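Local coordinates for uncharacterized protein (Bacillus cereus, PDB 5F2H), which is of unknown function but is probably a hydrolase, with an alpha/beta-hydrolase domain following a helical N-terminal domain, at residues L13-T17 and Y32-A37; S26-Y30 and L54-L60; E44-N49 and K75-Y79; S152-Y158 and L304-I308. One frame throughout, in Å; residues are numbered along the deposited sequence.

Contact 1. Residues L13-T17 and Y32-A37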
loop_
_atom_site.group_PDB
_atom_site.type_symbol
_atom_site.label_atom_id
_atom_site.label_comp_id
_atom_site.label_asym_id
_atom_site.label_seq_id
_atom_site.Cartn_x
_atom_site.Cartn_y
_atom_site.Cartn_z
ATOM N N LEU B 13 -13.282 31.737 9.634
ATOM C CA LEU B 13 -13.651 33.100 9.419
ATOM C C LEU B 13 -15.179 33.200 9.391
ATOM O O LEU B 13 -15.765 33.932 10.185
ATOM C CB LEU B 13 -13.091 33.619 8.092
ATOM C CG LEU B 13 -13.566 35.040 7.748
ATOM C CD1 LEU B 13 -13.064 36.071 8.752
ATOM C CD2 LEU B 13 -13.132 35.410 6.346
ATOM N N LEU B 14 -15.820 32.449 8.494
ATOM C CA LEU B 14 -17.294 32.504 8.381
ATOM C C LEU B 14 -18.039 32.205 9.681
ATOM O O LEU B 14 -18.969 32.928 10.032
ATOM C CB LEU B 14 -17.808 31.627 7.228
ATOM C CG LEU B 14 -17.324 32.036 5.819
ATOM C CD1 LEU B 14 -17.817 31.050 4.797
ATOM C CD2 LEU B 14 -17.760 33.430 5.413
ATOM N N ASN B 15 -17.609 31.184 10.416
ATOM C CA ASN B 15 -18.281 30.849 11.680
ATOM C C ASN B 15 -18.133 31.934 12.732
ATOM O O ASN B 15 -19.115 32.332 13.354
ATOM C CB ASN B 15 -17.839 29.492 12.233
ATOM C CG ASN B 15 -18.350 28.329 11.406
ATOM O OD1 ASN B 15 -19.340 28.445 10.697
ATOM N ND2 ASN B 15 -17.715 27.184 11.548
ATOM N N GLU B 16 -16.918 32.424 12.935
ATOM C CA GLU B 16 -16.734 33.484 13.925
ATOM C C GLU B 16 -17.453 34.754 13.549
ATOM O O GLU B 16 -17.986 35.449 14.397
ATOM C CB GLU B 16 -15.262 33.778 14.210
ATOM C CG GLU B 16 -14.641 32.788 15.165
ATOM C CD GLU B 16 -15.140 33.007 16.589
ATOM O OE1 GLU B 16 -16.204 33.650 16.758
ATOM O OE2 GLU B 16 -14.457 32.575 17.546
ATOM N N THR B 17 -17.493 35.047 12.264
ATOM C CA THR B 17 -18.148 36.258 11.844
ATOM C C THR B 17 -19.605 36.151 12.272
ATOM O O THR B 17 -20.111 37.054 12.924
ATOM C CB THR B 17 -18.034 36.456 10.340
ATOM O OG1 THR B 17 -16.695 36.194 9.922
ATOM C CG2 THR B 17 -18.435 37.858 9.967
ATOM N N TYR B 32 -15.479 42.874 12.191
ATOM C CA TYR B 32 -14.677 41.655 12.388
ATOM C C TYR B 32 -14.166 41.071 11.084
ATOM O O TYR B 32 -12.958 40.875 10.902
ATOM C CB TYR B 32 -15.454 40.560 13.149
ATOM C CG TYR B 32 -14.621 39.295 13.432
ATOM C CD1 TYR B 32 -14.532 38.254 12.499
ATOM C CD2 TYR B 32 -13.928 39.144 14.627
ATOM C CE1 TYR B 32 -13.783 37.109 12.754
ATOM C CE2 TYR B 32 -13.173 38.010 14.887
ATOM C CZ TYR B 32 -13.092 37.001 13.947
ATOM O OH TYR B 32 -12.331 35.875 14.199
ATOM N N ILE B 33 -15.094 40.786 10.178
ATOM C CA ILE B 33 -14.734 40.201 8.898
ATOM C C ILE B 33 -13.810 41.096 8.080
ATOM O O ILE B 33 -12.980 40.580 7.334
ATOM C CB ILE B 33 -15.978 39.824 8.066
ATOM C CG1 ILE B 33 -15.596 38.911 6.894
ATOM C CG2 ILE B 33 -16.720 41.061 7.601
ATOM C CD1 ILE B 33 -16.786 38.357 6.139
HETATM N N MSE B 34 -13.951 42.418 8.213
HETATM C CA MSE B 34 -13.096 43.343 7.467
HETATM C C MSE B 34 -11.654 43.040 7.785
HETATM O O MSE B 34 -10.865 42.811 6.873
HETATM C CB MSE B 34 -13.414 44.818 7.744
HETATM C CG MSE B 34 -14.796 45.279 7.257
HETATM SE SE MSE B 34 -14.995 45.050 5.289
HETATM C CE MSE B 34 -13.688 46.375 4.670
ATOM N N GLU B 35 -11.334 42.961 9.081
ATOM C CA GLU B 35 -9.982 42.693 9.589
ATOM C C GLU B 35 -9.420 41.279 9.366
ATOM O O GLU B 35 -8.224 41.094 9.114
ATOM C CB GLU B 35 -9.942 42.979 11.118
ATOM C CG GLU B 35 -8.595 42.652 11.785
ATOM C CD GLU B 35 -8.548 42.865 13.302
ATOM O OE1 GLU B 35 -9.194 43.797 13.826
ATOM O OE2 GLU B 35 -7.799 42.115 13.971
ATOM N N HIS B 36 -10.264 40.275 9.465
ATOM C CA HIS B 36 -9.789 38.914 9.334
ATOM C C HIS B 36 -9.898 38.260 7.975
ATOM O O HIS B 36 -9.245 37.253 7.732
ATOM C CB HIS B 36 -10.490 38.074 10.390
ATOM C CG HIS B 36 -10.216 38.537 11.783
ATOM N ND1 HIS B 36 -11.021 39.446 12.438
ATOM C CD2 HIS B 36 -9.203 38.250 12.633
ATOM C CE1 HIS B 36 -10.526 39.686 13.638
ATOM N NE2 HIS B 36 -9.425 38.969 13.783
ATOM N N ALA B 37 -10.699 38.825 7.081
ATOM C CA ALA B 37 -10.873 38.247 5.748
ATOM C C ALA B 37 -9.602 38.299 4.923
ATOM O O ALA B 37 -9.359 37.413 4.118
ATOM C CB ALA B 37 -12.003 38.946 5.003
#
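Leu13 fits as a knob into the hole formed by Tyr32, Ile33, His36 and Ala37 of the neighbouring helix. Its CG stands anti to the backbone N (chi1 175°), and this lays the forked end against the helix surface: Leu13 CD1 reaches 3.6 Å from His36 CB, while Leu13 CD2 lies 3.7 Å from Ala37 CA. One turn further on, Thr17 meets Ile33 at an oblique angle, with Thr17 CG2 3.7 Å from Ile33 CB. The ring of Tyr32 reaches across toward helix 10-23 and is met obliquely by Leu13, Thr17 and Glu16. Glu16 touches it with its aliphatic part, Glu16 CB lying 3.6 Å from Tyr32 OH. Over one face of the same ring sits the imidazole of His36, whose ND1 donates to Tyr32 O at 2.9 Å. That bond, made close to the imidazole plane, fixes the rotation of the histidine ring above the tyrosine. Met8 packs on Leu13, Tyr32 and His36, and Phe50 of helix 44-58 packs on Ile33. With segment axes 10.1 Å apart at 160°, this is an antiparallel helical hairpin, consistent with the TPR-like character of the N-terminal domain.

Contact 2. Residues S26-Y30 and L54-L60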
loop_
_atom_site.group_PDB
_atom_site.type_symbol
_atom_site.label_atom_id
_atom_site.label_comp_id
_atom_site.label_asym_id
_atom_site.label_seq_id
_atom_site.Cartn_x
_atom_site.Cartn_y
_atom_site.Cartn_z
ATOM N N SER B 26 -24.435 43.864 14.154
ATOM C CA SER B 26 -24.088 43.629 12.756
ATOM C C SER B 26 -22.909 44.519 12.385
ATOM O O SER B 26 -22.198 44.274 11.420
ATOM C CB SER B 26 -25.256 44.010 11.861
ATOM O OG SER B 26 -26.439 43.360 12.286
ATOM N N LEU B 27 -22.740 45.592 13.149
ATOM C CA LEU B 27 -21.655 46.536 12.935
ATOM C C LEU B 27 -20.313 45.931 13.323
ATOM O O LEU B 27 -19.334 46.011 12.581
ATOM C CB LEU B 27 -21.906 47.792 13.764
ATOM C CG LEU B 27 -20.844 48.880 13.646
ATOM C CD1 LEU B 27 -20.647 49.306 12.199
ATOM C CD2 LEU B 27 -21.236 50.062 14.519
ATOM N N GLU B 28 -20.309 45.282 14.479
ATOM C CA GLU B 28 -19.104 44.672 15.016
ATOM C C GLU B 28 -18.685 43.503 14.159
ATOM O O GLU B 28 -17.495 43.322 13.880
ATOM C CB GLU B 28 -19.323 44.233 16.470
ATOM C CG GLU B 28 -19.635 45.373 17.444
ATOM C CD GLU B 28 -20.970 46.056 17.158
ATOM O OE1 GLU B 28 -21.788 45.500 16.381
ATOM O OE2 GLU B 28 -21.222 47.141 17.726
ATOM N N ALA B 29 -19.675 42.729 13.724
ATOM C CA ALA B 29 -19.423 41.573 12.881
ATOM C C ALA B 29 -18.836 42.024 11.545
ATOM O O ALA B 29 -17.982 41.341 10.975
ATOM C CB ALA B 29 -20.704 40.776 12.674
ATOM N N TYR B 30 -19.319 43.160 11.036
ATOM C CA TYR B 30 -18.823 43.734 9.781
ATOM C C TYR B 30 -17.368 44.129 10.009
ATOM O O TYR B 30 -16.478 43.836 9.205
ATOM C CB TYR B 30 -19.650 44.963 9.373
ATOM C CG TYR B 30 -19.020 45.735 8.243
ATOM C CD1 TYR B 30 -19.305 45.432 6.926
ATOM C CD2 TYR B 30 -18.081 46.730 8.504
ATOM C CE1 TYR B 30 -18.685 46.109 5.898
ATOM C CE2 TYR B 30 -17.469 47.420 7.479
ATOM C CZ TYR B 30 -17.774 47.100 6.180
ATOM O OH TYR B 30 -17.166 47.783 5.164
ATOM N N LEU B 54 -23.643 42.575 5.876
ATOM C CA LEU B 54 -23.416 43.125 7.221
ATOM C C LEU B 54 -23.390 44.649 7.200
ATOM O O LEU B 54 -23.956 45.310 8.089
ATOM C CB LEU B 54 -22.171 42.535 7.841
ATOM C CG LEU B 54 -22.283 41.018 8.080
ATOM C CD1 LEU B 54 -20.983 40.416 8.597
ATOM C CD2 LEU B 54 -23.420 40.698 9.052
ATOM N N ALA B 55 -22.827 45.202 6.128
ATOM C CA ALA B 55 -22.752 46.644 5.978
ATOM C C ALA B 55 -24.145 47.209 5.945
ATOM O O ALA B 55 -24.491 48.081 6.745
ATOM C CB ALA B 55 -22.012 47.020 4.709
ATOM N N SER B 56 -24.958 46.678 5.024
ATOM C CA SER B 56 -26.339 47.138 4.858
ATOM C C SER B 56 -27.141 46.960 6.133
ATOM O O SER B 56 -27.837 47.869 6.562
ATOM C CB SER B 56 -27.016 46.426 3.703
ATOM O OG SER B 56 -28.332 46.926 3.524
ATOM N N ALA B 57 -27.001 45.812 6.772
ATOM C CA ALA B 57 -27.721 45.570 8.019
ATOM C C ALA B 57 -27.321 46.586 9.086
ATOM O O ALA B 57 -28.174 47.203 9.712
ATOM C CB ALA B 57 -27.438 44.175 8.510
ATOM N N ALA B 58 -26.020 46.777 9.271
ATOM C CA ALA B 58 -25.525 47.737 10.260
ATOM C C ALA B 58 -25.977 49.187 10.014
ATOM O O ALA B 58 -25.993 50.002 10.941
ATOM C CB ALA B 58 -24.002 47.680 10.330
ATOM N N GLY B 59 -26.291 49.522 8.769
ATOM C CA GLY B 59 -26.740 50.867 8.426
ATOM C C GLY B 59 -25.734 51.610 7.589
ATOM O O GLY B 59 -25.906 52.793 7.327
ATOM N N LEU B 60 -24.663 50.928 7.189
ATOM C CA LEU B 60 -23.601 51.520 6.377
ATOM C C LEU B 60 -23.973 51.258 4.943
ATOM O O LEU B 60 -23.362 50.446 4.256
ATOM C CB LEU B 60 -22.278 50.843 6.685
ATOM C CG LEU B 60 -21.841 50.899 8.129
ATOM C CD1 LEU B 60 -20.508 50.178 8.272
ATOM C CD2 LEU B 60 -21.726 52.354 8.546
#
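The phenol ring of Tyr30 has Leu60 on one face: Leu60 CD1 stands 4.1 Å above the plane of the Tyr30 ring, near the ring's margin. Ala55 approaches the ring obliquely, with Tyr30 CD1 3.6 Å from Ala55 N and Tyr30 CE1 at the same distance from Ala55 CB. A first torsion that sets CG anti to the backbone N (chi1 169°) carries the ring across helix 44-58, against Ala55, and the stem of the tyrosine stays close as well, Tyr30 CB being 3.8 Å from Leu54 CB. From that stem Leu54 diverges toward Ala29, and Leu54 CD1 packs beside Ala29 O and the Ala29 methyl. Leu54 is also touched by Thr17 and Tyr21 of helix 10-23, so three helices meet around this one side chain. Toward the end of helix 44-58 the packing passes to small groups: Ser26 CB is 4.0 Å from Ala57 CB, and Ala58 CB nestles 3.7 Å from Leu27 CA. Leu27 and Leu60 are roughly perpendicular and meet through their CD1 methyls. What brings Leu60 back to this face is a Schellman motif. Gly59 adopts positive phi (111°), Leu60 N bonds to Ala55 O, and two weak bonds from Gly59 N complete the turn; Leu60 is then the N-cap residue of helix 61-74. With alanines at the interface, the segment axes come within 8.3 Å at 151°, a close antiparallel helix-helix packing, consistent with a TPR-like helical domain.

Contact 3. Residues E44-N49 and K75-Y79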
loop_
_atom_site.group_PDB
_atom_site.type_symbol
_atom_site.label_atom_id
_atom_site.label_comp_id
_atom_site.label_asym_id
_atom_site.label_seq_id
_atom_site.Cartn_x
_atom_site.Cartn_y
_atom_site.Cartn_z
ATOM N N GLU B 44 -14.623 33.930 -2.693
ATOM C CA GLU B 44 -14.751 35.350 -2.474
ATOM C C GLU B 44 -16.184 35.820 -2.531
ATOM O O GLU B 44 -16.595 36.664 -1.746
ATOM C CB GLU B 44 -13.920 36.134 -3.483
ATOM C CG GLU B 44 -12.427 35.931 -3.374
ATOM C CD GLU B 44 -11.699 36.869 -4.308
ATOM O OE1 GLU B 44 -12.358 37.380 -5.234
ATOM O OE2 GLU B 44 -10.482 37.107 -4.129
ATOM N N ALA B 45 -16.925 35.301 -3.500
ATOM C CA ALA B 45 -18.321 35.669 -3.675
ATOM C C ALA B 45 -19.025 35.598 -2.336
ATOM O O ALA B 45 -19.663 36.544 -1.920
ATOM C CB ALA B 45 -18.981 34.749 -4.684
ATOM N N GLN B 46 -18.845 34.488 -1.642
ATOM C CA GLN B 46 -19.433 34.282 -0.335
ATOM C C GLN B 46 -18.902 35.280 0.676
ATOM O O GLN B 46 -19.641 35.736 1.549
ATOM C CB GLN B 46 -19.107 32.869 0.130
ATOM C CG GLN B 46 -19.731 32.442 1.460
ATOM C CD GLN B 46 -21.259 32.444 1.462
ATOM O OE1 GLN B 46 -21.888 33.444 1.123
ATOM N NE2 GLN B 46 -21.850 31.361 1.966
ATOM N N ILE B 47 -17.608 35.604 0.579
ATOM C CA ILE B 47 -16.994 36.585 1.478
ATOM C C ILE B 47 -17.585 37.970 1.217
ATOM O O ILE B 47 -17.888 38.707 2.164
ATOM C CB ILE B 47 -15.471 36.597 1.357
ATOM C CG1 ILE B 47 -14.916 35.254 1.829
ATOM C CG2 ILE B 47 -14.863 37.686 2.227
ATOM C CD1 ILE B 47 -13.428 35.110 1.617
ATOM N N TYR B 48 -17.758 38.339 -0.047
ATOM C CA TYR B 48 -18.356 39.642 -0.350
ATOM C C TYR B 48 -19.793 39.726 0.102
ATOM O O TYR B 48 -20.221 40.776 0.575
ATOM C CB TYR B 48 -18.298 40.011 -1.836
ATOM C CG TYR B 48 -16.936 40.449 -2.321
ATOM C CD1 TYR B 48 -16.513 41.753 -2.127
ATOM C CD2 TYR B 48 -16.105 39.592 -3.019
ATOM C CE1 TYR B 48 -15.290 42.184 -2.587
ATOM C CE2 TYR B 48 -14.869 40.013 -3.482
ATOM C CZ TYR B 48 -14.472 41.312 -3.271
ATOM O OH TYR B 48 -13.249 41.749 -3.722
ATOM N N ASN B 49 -20.548 38.642 -0.073
ATOM C CA ASN B 49 -21.936 38.644 0.316
ATOM C C ASN B 49 -21.946 38.988 1.776
ATOM O O ASN B 49 -22.614 39.939 2.178
ATOM C CB ASN B 49 -22.607 37.304 0.039
ATOM C CG ASN B 49 -24.092 37.316 0.349
ATOM O OD1 ASN B 49 -24.700 38.367 0.564
ATOM N ND2 ASN B 49 -24.696 36.145 0.326
ATOM N N LYS B 75 -15.647 42.123 -10.043
ATOM C CA LYS B 75 -15.296 40.705 -10.046
ATOM C C LYS B 75 -16.246 39.791 -10.799
ATOM O O LYS B 75 -15.944 38.629 -11.009
ATOM C CB LYS B 75 -15.013 40.223 -8.634
ATOM C CG LYS B 75 -13.723 40.837 -8.121
ATOM C CD LYS B 75 -13.339 40.318 -6.751
ATOM C CE LYS B 75 -11.928 40.762 -6.386
ATOM N NZ LYS B 75 -11.755 42.240 -6.407
ATOM N N GLY B 76 -17.367 40.340 -11.255
ATOM C CA GLY B 76 -18.352 39.577 -12.018
ATOM C C GLY B 76 -19.081 38.416 -11.350
ATOM O O GLY B 76 -19.463 37.476 -12.041
ATOM N N PHE B 77 -19.280 38.444 -10.030
ATOM C CA PHE B 77 -19.995 37.352 -9.382
ATOM C C PHE B 77 -21.490 37.634 -9.426
ATOM O O PHE B 77 -21.909 38.724 -9.821
ATOM C CB PHE B 77 -19.618 37.199 -7.914
ATOM C CG PHE B 77 -18.156 36.998 -7.664
ATOM C CD1 PHE B 77 -17.505 35.879 -8.158
ATOM C CD2 PHE B 77 -17.490 37.810 -6.763
ATOM C CE1 PHE B 77 -16.181 35.641 -7.858
ATOM C CE2 PHE B 77 -16.169 37.587 -6.465
ATOM C CZ PHE B 77 -15.509 36.502 -7.013
ATOM N N TRP B 78 -22.298 36.663 -9.005
ATOM C CA TRP B 78 -23.762 36.843 -8.974
ATOM C C TRP B 78 -24.348 36.094 -7.778
ATOM O O TRP B 78 -23.740 35.150 -7.290
ATOM C CB TRP B 78 -24.426 36.333 -10.265
ATOM C CG TRP B 78 -24.331 34.870 -10.428
ATOM C CD1 TRP B 78 -23.383 34.174 -11.104
ATOM C CD2 TRP B 78 -25.209 33.903 -9.857
ATOM N NE1 TRP B 78 -23.630 32.826 -11.018
ATOM C CE2 TRP B 78 -24.740 32.637 -10.239
ATOM C CE3 TRP B 78 -26.346 33.986 -9.045
ATOM C CZ2 TRP B 78 -25.361 31.463 -9.826
ATOM C CZ3 TRP B 78 -26.952 32.828 -8.640
ATOM C CH2 TRP B 78 -26.467 31.582 -9.041
ATOM N N TYR B 79 -25.540 36.505 -7.345
ATOM C CA TYR B 79 -26.238 35.877 -6.221
ATOM C C TYR B 79 -27.704 35.646 -6.572
ATOM O O TYR B 79 -28.229 36.249 -7.507
ATOM C CB TYR B 79 -26.129 36.749 -4.989
ATOM C CG TYR B 79 -24.690 37.064 -4.638
ATOM C CD1 TYR B 79 -23.942 36.200 -3.869
ATOM C CD2 TYR B 79 -24.079 38.212 -5.102
ATOM C CE1 TYR B 79 -22.623 36.474 -3.565
ATOM C CE2 TYR B 79 -22.773 38.499 -4.785
ATOM C CZ TYR B 79 -22.046 37.627 -4.012
ATOM O OH TYR B 79 -20.730 37.922 -3.696
#
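Phe77 and Tyr79 both hold CG anti to the carbonyl carbon (chi1 -57° and -55°), which turns their rings toward the first turns of helix 44-58 while Trp78, between them, faces away. The contact thus packs the linker between helices 61-74 and 81-86, extended from Phe77 to Tyr79, against a helix of the helical N-terminal domain, probably TPR-like. Trp78 N bonds to Ser171 OG of the second subunit, and Phe170 of that subunit packs on Tyr79. Ala45 makes a CH-pi contact with Phe77, Ala45 CB lying 3.9 Å from the Phe77 ring centroid and only 16° off the normal; Lys75 O lies over the opposite face. Glu44 OE1 sits at the ring edge, in plane. Lys75 runs crosswise to Tyr48, with Lys75 CD 3.6 Å from Tyr48 CE2. Lys75 NZ makes a weak hydrogen bond of 3.1 Å to Tyr48 OH, whose stronger partner is Glu70 OE2. Beside these, Tyr79 CE1 rests 3.7 Å from Asn49 CB. Tyr79 OH donates to Ala45 O, modelled at a doubtful 2.5 Å, and the same carbonyl accepts the helical bond from Asn49 N at 2.9 Å.

Contact 4. Residues S152-Y158 and L304-I308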
loop_
_atom_site.group_PDB
_atom_site.type_symbol
_atom_site.label_atom_id
_atom_site.label_comp_id
_atom_site.label_asym_id
_atom_site.label_seq_id
_atom_site.Cartn_x
_atom_site.Cartn_y
_atom_site.Cartn_z
ATOM N N SER B 152 5.118 -16.117 0.472
ATOM C CA SER B 152 4.233 -15.467 1.448
ATOM C C SER B 152 4.495 -13.989 1.775
ATOM O O SER B 152 3.878 -13.452 2.696
ATOM C CB SER B 152 4.199 -16.278 2.742
ATOM O OG SER B 152 5.478 -16.361 3.325
ATOM N N VAL B 153 5.414 -13.338 1.068
ATOM C CA VAL B 153 5.684 -11.914 1.313
ATOM C C VAL B 153 4.653 -11.047 0.602
ATOM O O VAL B 153 4.559 -9.853 0.862
ATOM C CB VAL B 153 7.087 -11.463 0.839
ATOM C CG1 VAL B 153 8.169 -12.187 1.621
ATOM C CG2 VAL B 153 7.262 -11.656 -0.667
ATOM N N LEU B 154 3.905 -11.636 -0.321
ATOM C CA LEU B 154 2.886 -10.893 -1.055
ATOM C C LEU B 154 1.759 -10.521 -0.086
ATOM O O LEU B 154 1.089 -9.504 -0.246
ATOM C CB LEU B 154 2.346 -11.730 -2.207
ATOM C CG LEU B 154 3.357 -12.253 -3.229
ATOM C CD1 LEU B 154 2.636 -13.102 -4.266
ATOM C CD2 LEU B 154 4.128 -11.124 -3.902
ATOM N N ASP B 155 1.586 -11.356 0.936
ATOM C CA ASP B 155 0.576 -11.157 1.972
ATOM C C ASP B 155 0.854 -9.889 2.785
ATOM O O ASP B 155 0.004 -9.449 3.559
ATOM C CB ASP B 155 0.564 -12.369 2.913
ATOM C CG ASP B 155 0.245 -13.680 2.193
ATOM O OD1 ASP B 155 -0.302 -13.633 1.071
ATOM O OD2 ASP B 155 0.515 -14.760 2.765
ATOM N N GLN B 156 2.053 -9.322 2.624
ATOM C CA GLN B 156 2.450 -8.108 3.333
ATOM C C GLN B 156 2.653 -6.966 2.347
ATOM O O GLN B 156 3.372 -6.005 2.613
ATOM C CB GLN B 156 3.706 -8.367 4.145
ATOM C CG GLN B 156 3.584 -9.580 5.055
ATOM C CD GLN B 156 2.442 -9.491 6.056
ATOM O OE1 GLN B 156 1.907 -8.414 6.312
ATOM N NE2 GLN B 156 2.091 -10.630 6.658
ATOM N N ASP B 157 1.996 -7.104 1.201
ATOM C CA ASP B 157 2.007 -6.122 0.129
ATOM C C ASP B 157 3.379 -5.904 -0.499
ATOM O O ASP B 157 3.674 -4.800 -0.938
ATOM C CB ASP B 157 1.474 -4.785 0.669
ATOM C CG ASP B 157 1.076 -3.810 -0.430
ATOM O OD1 ASP B 157 1.139 -4.179 -1.624
ATOM O OD2 ASP B 157 0.669 -2.673 -0.094
ATOM N N TYR B 158 4.209 -6.943 -0.550
ATOM C CA TYR B 158 5.548 -6.828 -1.140
ATOM C C TYR B 158 5.711 -7.482 -2.486
ATOM O O TYR B 158 5.367 -8.637 -2.653
ATOM C CB TYR B 158 6.633 -7.446 -0.237
ATOM C CG TYR B 158 7.087 -6.604 0.925
ATOM C CD1 TYR B 158 6.433 -6.647 2.143
ATOM C CD2 TYR B 158 8.231 -5.800 0.811
ATOM C CE1 TYR B 158 6.873 -5.883 3.209
ATOM C CE2 TYR B 158 8.673 -5.026 1.864
ATOM C CZ TYR B 158 7.994 -5.076 3.061
ATOM O OH TYR B 158 8.411 -4.310 4.118
ATOM N N LEU B 304 8.436 -15.195 8.657
ATOM C CA LEU B 304 8.467 -14.060 7.718
ATOM C C LEU B 304 7.466 -12.983 8.102
ATOM O O LEU B 304 7.714 -11.800 7.862
ATOM C CB LEU B 304 8.195 -14.473 6.277
ATOM C CG LEU B 304 9.266 -15.163 5.450
ATOM C CD1 LEU B 304 8.711 -15.566 4.092
ATOM C CD2 LEU B 304 10.428 -14.204 5.268
ATOM N N LYS B 305 6.326 -13.391 8.654
ATOM C CA LYS B 305 5.317 -12.432 9.078
ATOM C C LYS B 305 5.932 -11.572 10.193
ATOM O O LYS B 305 5.964 -10.344 10.075
ATOM C CB LYS B 305 4.043 -13.139 9.533
ATOM C CG LYS B 305 2.908 -12.192 9.874
ATOM C CD LYS B 305 1.590 -12.898 10.142
ATOM C CE LYS B 305 1.073 -13.591 8.888
ATOM N NZ LYS B 305 -0.263 -14.207 9.105
ATOM N N GLU B 306 6.440 -12.215 11.250
ATOM C CA GLU B 306 7.091 -11.493 12.358
ATOM C C GLU B 306 8.213 -10.594 11.865
ATOM O O GLU B 306 8.295 -9.433 12.219
ATOM C CB GLU B 306 7.770 -12.420 13.370
ATOM C CG GLU B 306 6.924 -13.170 14.373
ATOM C CD GLU B 306 7.810 -13.869 15.410
ATOM O OE1 GLU B 306 7.288 -14.390 16.424
ATOM O OE2 GLU B 306 9.055 -13.845 15.245
ATOM N N ALA B 307 9.116 -11.185 11.097
ATOM C CA ALA B 307 10.265 -10.476 10.555
ATOM C C ALA B 307 9.859 -9.165 9.911
ATOM O O ALA B 307 10.384 -8.114 10.235
ATOM C CB ALA B 307 10.987 -11.358 9.558
ATOM N N ILE B 308 8.901 -9.228 9.004
ATOM C CA ILE B 308 8.449 -8.028 8.334
ATOM C C ILE B 308 7.806 -7.060 9.323
ATOM O O ILE B 308 8.042 -5.851 9.249
ATOM C CB ILE B 308 7.527 -8.372 7.157
ATOM C CG1 ILE B 308 8.342 -9.129 6.102
ATOM C CG2 ILE B 308 6.937 -7.106 6.544
ATOM C CD1 ILE B 308 7.576 -9.476 4.847
#
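Leu304 meets Ser152 and Val153 where helix 300-313 of the alpha/beta-hydrolase domain packs on the connection that leads from helix 143-150 into the outermost strand 158-164. Leu304 CD1 lies 3.4 Å from Ser152 OG and 4.2 Å from Val153 CG1, one methyl thus serving both residues, while Ile229 of strand 227-231 also touches this leucine. Lys305 comes next and uses its aliphatic chain. Gln156 lies nearly square to it, bringing Gln156 NE2 to 3.7 Å from Lys305 CG; a bend at chi2 (-59°) turns the amide of Gln156 that way. The lysine is itself bent at chi3, so that its CE curls back to the same amide nitrogen. One turn after Leu304, Ile308 points toward the connection and meets Val153, Gln156 and Tyr158. Ile308 CG1 lies beside the backbone N and CG2 anti to it; both branches reach Tyr158, and the CD1 branch also meets Gln156 and Val153. Ile308 CD1 is 4.0 Å from Gln156 CG, whereas Ile308 CG2 comes to 3.6 Å from Tyr158 CE1. Tyr158 and Ile308 run antiparallel alongside each other, and both pack on Ile203 of strand 202-207; the phenol hydroxyl is hydrogen-bonded to Ser201 OG. Asp157, in the turn before the strand, has positive phi and forms a salt bridge with Lys129 of the second subunit. The turn closes on one acceptor: Val153 O takes Gln156 N at 3.1 Å and Tyr158 N at 3.3 Å, from opposite faces of its carbonyl plane.

Contacts 1, 2 and 3 lie together in the helical N-terminal domain, their centres 12 to 17 Å apart. Contacts 1 and 2 share helix 26-37, and contacts 2 and 3 share helix 44-58; Thr17 CG2 touches Leu54 CD1 to join the first two, and Ile33 and Ala37 of contact 1 pack on Ile47 of contact 3. Along the chain contact 2 interleaves with contacts 1 and 3, as expected for successive helices packed side by side. Contact 4 comes last, in the alpha/beta-hydrolase domain beyond the chain's centre, its centre 52 to 64 Å from the others. Contacts 1, 3 and 4 also have residues touching the second subunit, so both domains take part in the dimer.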